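Local coordinates for nicotinate phosphoribosyltransferase (Saccharomyces cerevisiae, PDB 1VLP), which catalyses the ATP-dependent formation of nicotinate ribonucleotide from nicotinate and phosphoribosyl diphosphate, the first step of NAD biosynthesis from nicotinic acid, at residues Lys174-Glu177 with Thr178-Asn182; Asp216-Lys219 with Ser220-Leu223. All coordinates share one frame; numbering follows the deposited sequence.

Interaction 1 of 2, residues Lys174-Glu177 with Thr178-Asn182; sequences KKAE and TLFDN
Phe180 N donates to Ala176 O at 2.9 Å, one of four successive i to i+4 backbone bonds that carry helix 168-181 through its last turns. The others join Thr178 to Lys174, Leu179 to Lys175 and Asp181 to Glu177, all close to straight. Asn182, the first residue to leave helical phi/psi, closes the C-terminal end of the helix with both its backbone N and its side-chain amide on Thr178 O. ND2 reaches that oxygen at 2.9 Å with an N-H...O angle of 178°, the acceptor lying in the amide plane; N comes from the opposite face of the carbonyl plane.

The apolar contact is between Ala176 CB and Phe180 CE2, 4.1 Å apart. With CG beside its own backbone N (chi1 -65°), the Phe180 ring leans back along the helix and lays one face over Ala176 O, which is 3.2 Å from CD2. Both side chains also pack on Ala210 of helix 197-213, and the ring meets that of Phe186, planes at about 35°. Cutting Phe180 back to an alanine removes the ring and would probably open a gap against Ala210, with Ala176 CB and Phe186 losing their aromatic neighbour.

Two charged side chains find partners in other segments: Lys175 NZ in Asp372 (salt bridge) and Asn368 OD1 (hydrogen bond), Asp181 OD1 in Arg217. The contact therefore combines a regular helical backbone, the Thr178 carbonyl in the last turn gripped by two N-H groups of one asparagine, and an aromatic ring laid over a carbonyl of its own helix.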
loop_
_atom_site.group_PDB
_atom_site.type_symbol
_atom_site.label_atom_id
_atom_site.label_comp_id
_atom_site.label_asym_id
_atom_site.label_seq_id
_atom_site.Cartn_x
_atom_site.Cartn_y
_atom_site.Cartn_z
ATOM N N LYS A 174 -13.263 11.694 -15.531
ATOM C CA LYS A 174 -12.568 12.905 -15.982
ATOM C C LYS A 174 -11.092 12.867 -15.662
ATOM O O LYS A 174 -10.278 13.258 -16.498
ATOM C CB LYS A 174 -13.216 14.165 -15.380
ATOM C CG LYS A 174 -12.445 15.421 -15.683
ATOM C CD LYS A 174 -13.212 16.673 -15.363
ATOM C CE LYS A 174 -12.448 17.955 -15.740
ATOM N NZ LYS A 174 -13.134 19.077 -15.009
ATOM N N LYS A 175 -10.733 12.395 -14.457
ATOM C CA LYS A 175 -9.329 12.259 -14.073
ATOM C C LYS A 175 -8.634 11.293 -15.022
ATOM O O LYS A 175 -7.606 11.614 -15.594
ATOM C CB LYS A 175 -9.180 11.775 -12.639
ATOM C CG LYS A 175 -9.692 12.822 -11.641
ATOM C CD LYS A 175 -9.579 12.294 -10.230
ATOM C CE LYS A 175 -10.163 13.237 -9.232
ATOM N NZ LYS A 175 -10.184 12.608 -7.850
ATOM N N ALA A 176 -9.229 10.124 -15.200
ATOM C CA ALA A 176 -8.663 9.110 -16.064
ATOM C C ALA A 176 -8.469 9.650 -17.496
ATOM O O ALA A 176 -7.429 9.441 -18.100
ATOM C CB ALA A 176 -9.519 7.898 -16.042
ATOM N N GLU A 177 -9.437 10.382 -17.993
ATOM C CA GLU A 177 -9.363 10.893 -19.353
ATOM C C GLU A 177 -8.242 11.880 -19.492
ATOM O O GLU A 177 -7.564 11.883 -20.494
ATOM C CB GLU A 177 -10.697 11.480 -19.770
ATOM C CG GLU A 177 -11.773 10.386 -19.913
ATOM C CD GLU A 177 -13.065 10.849 -20.531
ATOM O OE1 GLU A 177 -13.202 12.067 -20.789
ATOM O OE2 GLU A 177 -13.926 9.959 -20.795
ATOM N N THR A 178 -8.030 12.725 -18.488
ATOM C CA THR A 178 -6.893 13.642 -18.540
ATOM C C THR A 178 -5.569 12.900 -18.570
ATOM O O THR A 178 -4.642 13.231 -19.343
ATOM C CB THR A 178 -6.956 14.651 -17.397
ATOM O OG1 THR A 178 -8.197 15.365 -17.480
ATOM C CG2 THR A 178 -5.803 15.659 -17.459
ATOM N N LEU A 179 -5.455 11.904 -17.704
ATOM C CA LEU A 179 -4.261 11.096 -17.625
ATOM C C LEU A 179 -3.970 10.455 -18.998
ATOM O O LEU A 179 -2.877 10.585 -19.508
ATOM C CB LEU A 179 -4.421 10.081 -16.495
ATOM C CG LEU A 179 -4.382 10.643 -15.072
ATOM C CD1 LEU A 179 -4.972 9.632 -14.033
ATOM C CD2 LEU A 179 -3.004 11.068 -14.673
ATOM N N PHE A 180 -4.968 9.815 -19.581
ATOM C CA PHE A 180 -4.816 9.152 -20.865
ATOM C C PHE A 180 -4.438 10.139 -21.979
ATOM O O PHE A 180 -3.566 9.853 -22.788
ATOM C CB PHE A 180 -6.086 8.418 -21.232
ATOM C CG PHE A 180 -6.452 7.264 -20.337
ATOM C CD1 PHE A 180 -5.499 6.433 -19.721
ATOM C CD2 PHE A 180 -7.783 6.997 -20.137
ATOM C CE1 PHE A 180 -5.915 5.376 -18.956
ATOM C CE2 PHE A 180 -8.181 5.971 -19.354
ATOM C CZ PHE A 180 -7.263 5.160 -18.777
ATOM N N ASP A 181 -5.033 11.333 -21.985
ATOM C CA ASP A 181 -4.616 12.370 -22.967
ATOM C C ASP A 181 -3.174 12.791 -22.883
ATOM O O ASP A 181 -2.604 13.251 -23.855
ATOM C CB ASP A 181 -5.399 13.642 -22.796
ATOM C CG ASP A 181 -6.834 13.465 -23.043
ATOM O OD1 ASP A 181 -7.241 12.476 -23.695
ATOM O OD2 ASP A 181 -7.564 14.337 -22.564
ATOM N N ASN A 182 -2.600 12.673 -21.696
ATOM C CA ASN A 182 -1.198 12.966 -21.464
ATOM C C ASN A 182 -0.295 11.736 -21.535
ATOM O O ASN A 182 0.895 11.790 -21.199
ATOM C CB ASN A 182 -1.100 13.668 -20.110
ATOM C CG ASN A 182 -1.513 15.123 -20.201
ATOM O OD1 ASN A 182 -0.687 15.975 -20.476
ATOM N ND2 ASN A 182 -2.790 15.409 -19.980
#

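Interaction 2 of 2, residues Asp216-Lys219 with Ser220-Leu223; sequences DRNK and SLLL
Asn218 O receives two backbone donors as helix 215-218 gives way to strand 222-225: Leu222 N at 3.2 Å, nearly in line with the carbonyl, and Leu221 N at 3.0 Å, well above the carbonyl plane and with a bent N-H...O angle of 139°. Two residues earlier, a water bridges the i to i+4 pair Asp216 O and Ser220 N, donating to the first and accepting from the second at 2.8 Å.

Among the side chains, Leu221 packs back against the Arg217 carbonyl. Its CG lies beside its own backbone N (chi1 -59°) and comes within 3.5 Å of Arg217 O, while CD1 packs at 4.4 Å from Arg217 CG. Leu222 instead sends its branched end away from the turn, onto Ile207, Met208 and Val211 of helix 197-213.

The polar side chains of Arg217 and Asn218 are tied to each other. Arg217 NE donates to Asn218 OD1 at 2.9 Å, with the oxygen at the guanidinium edge and only 7° out of its plane; NH2 adds a weak bond to the same atom and also forms a salt bridge with Asp181. The Asn218 amide is thus held at both ends, OD1 by Arg217 and ND2 by Ala210 O, and links helix 215-218 to helix 197-213, while the two bonds to Asn218 O make the turn into the strand.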
loop_
_atom_site.group_PDB
_atom_site.type_symbol
_atom_site.label_atom_id
_atom_site.label_comp_id
_atom_site.label_asym_id
_atom_site.label_seq_id
_atom_site.Cartn_x
_atom_site.Cartn_y
_atom_site.Cartn_z
ATOM N N ASP A 216 -8.381 1.432 -27.809
ATOM C CA ASP A 216 -7.181 1.217 -28.622
ATOM C C ASP A 216 -5.996 2.007 -28.075
ATOM O O ASP A 216 -4.886 1.507 -28.100
ATOM C CB ASP A 216 -7.415 1.611 -30.077
ATOM C CG ASP A 216 -8.339 0.652 -30.820
ATOM O OD1 ASP A 216 -8.788 -0.339 -30.210
ATOM O OD2 ASP A 216 -8.590 0.903 -32.019
ATOM N N ARG A 217 -6.249 3.229 -27.577
ATOM C CA ARG A 217 -5.215 4.047 -26.966
ATOM C C ARG A 217 -5.061 3.834 -25.465
ATOM O O ARG A 217 -3.940 3.718 -24.955
ATOM C CB ARG A 217 -5.491 5.525 -27.222
ATOM C CG ARG A 217 -4.371 6.426 -26.692
ATOM C CD ARG A 217 -4.749 7.851 -26.807
ATOM N NE ARG A 217 -5.686 8.209 -25.772
ATOM C CZ ARG A 217 -6.004 9.463 -25.477
ATOM N NH1 ARG A 217 -5.415 10.459 -26.137
ATOM N NH2 ARG A 217 -6.848 9.707 -24.502
ATOM N N ASN A 218 -6.192 3.692 -24.788
ATOM C CA ASN A 218 -6.256 3.825 -23.319
ATOM C C ASN A 218 -5.972 2.524 -22.577
ATOM O O ASN A 218 -5.471 2.539 -21.459
ATOM C CB ASN A 218 -7.602 4.372 -22.905
ATOM C CG ASN A 218 -7.840 5.787 -23.403
ATOM O OD1 ASN A 218 -6.883 6.457 -23.845
ATOM N ND2 ASN A 218 -9.076 6.267 -23.304
ATOM N N LYS A 219 -6.285 1.379 -23.204
ATOM C CA LYS A 219 -6.086 0.094 -22.510
ATOM C C LYS A 219 -4.691 -0.105 -22.019
ATOM O O LYS A 219 -4.512 -0.579 -20.899
ATOM C CB LYS A 219 -6.514 -1.096 -23.388
ATOM C CG LYS A 219 -7.995 -1.236 -23.364
ATOM C CD LYS A 219 -8.431 -2.510 -24.130
ATOM C CE LYS A 219 -9.953 -2.688 -24.215
ATOM N NZ LYS A 219 -10.702 -1.942 -23.135
ATOM N N SER A 220 -3.706 0.258 -22.842
ATOM C CA SER A 220 -2.312 0.093 -22.473
ATOM C C SER A 220 -1.782 1.161 -21.503
ATOM O O SER A 220 -0.668 1.028 -20.989
ATOM C CB SER A 220 -1.406 0.008 -23.707
ATOM O OG SER A 220 -1.367 1.212 -24.429
ATOM N N LEU A 221 -2.533 2.234 -21.301
ATOM C CA LEU A 221 -2.143 3.256 -20.333
ATOM C C LEU A 221 -2.603 2.898 -18.896
ATOM O O LEU A 221 -1.963 3.273 -17.916
ATOM C CB LEU A 221 -2.718 4.619 -20.772
ATOM C CG LEU A 221 -2.268 5.093 -22.169
ATOM C CD1 LEU A 221 -2.893 6.400 -22.532
ATOM C CD2 LEU A 221 -0.759 5.203 -22.285
ATOM N N LEU A 222 -3.749 2.235 -18.785
ATOM C CA LEU A 222 -4.222 1.765 -17.495
ATOM C C LEU A 222 -3.459 0.451 -17.179
ATOM O O LEU A 222 -3.655 -0.593 -17.823
ATOM C CB LEU A 222 -5.735 1.552 -17.502
ATOM C CG LEU A 222 -6.222 0.945 -16.195
ATOM C CD1 LEU A 222 -6.004 1.935 -15.014
ATOM C CD2 LEU A 222 -7.633 0.530 -16.265
ATOM N N LEU A 223 -2.561 0.551 -16.231
ATOM C CA LEU A 223 -1.765 -0.584 -15.824
ATOM C C LEU A 223 -2.630 -1.590 -15.103
ATOM O O LEU A 223 -2.416 -2.813 -15.213
ATOM C CB LEU A 223 -0.618 -0.146 -14.922
ATOM C CG LEU A 223 0.344 0.803 -15.640
ATOM C CD1 LEU A 223 1.429 1.277 -14.659
ATOM C CD2 LEU A 223 0.928 0.169 -16.863
HETATM O O HOH W 1 -4.054 0.187 -25.647
#

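Interactions 1 and 2 follow in series, their centres about 11 Å apart, and meet directly. Arg217 NH2 joins Asp181 OD1 at 2.9 Å, a salt bridge between the last turn of helix 168-181 and helix 215-218. Phe180 packs beside it: CB 3.4 Å from Asn218 OD1 and CD1 3.5 Å from Leu221 CB, the second contact purely apolar. Strand 222-225, entered from interaction 2, edges the parallel sheet beside strand 186-188. Neither contact includes a residue assigned to substrate binding, but the Lys175 side chain is about 9 Å from that of Thr367, inferred to bind phosphoribosyl diphosphate; those of Leu179 and Leu222 lie about 11 and 10 Å from that of Phe189, which by similarity binds nicotinate.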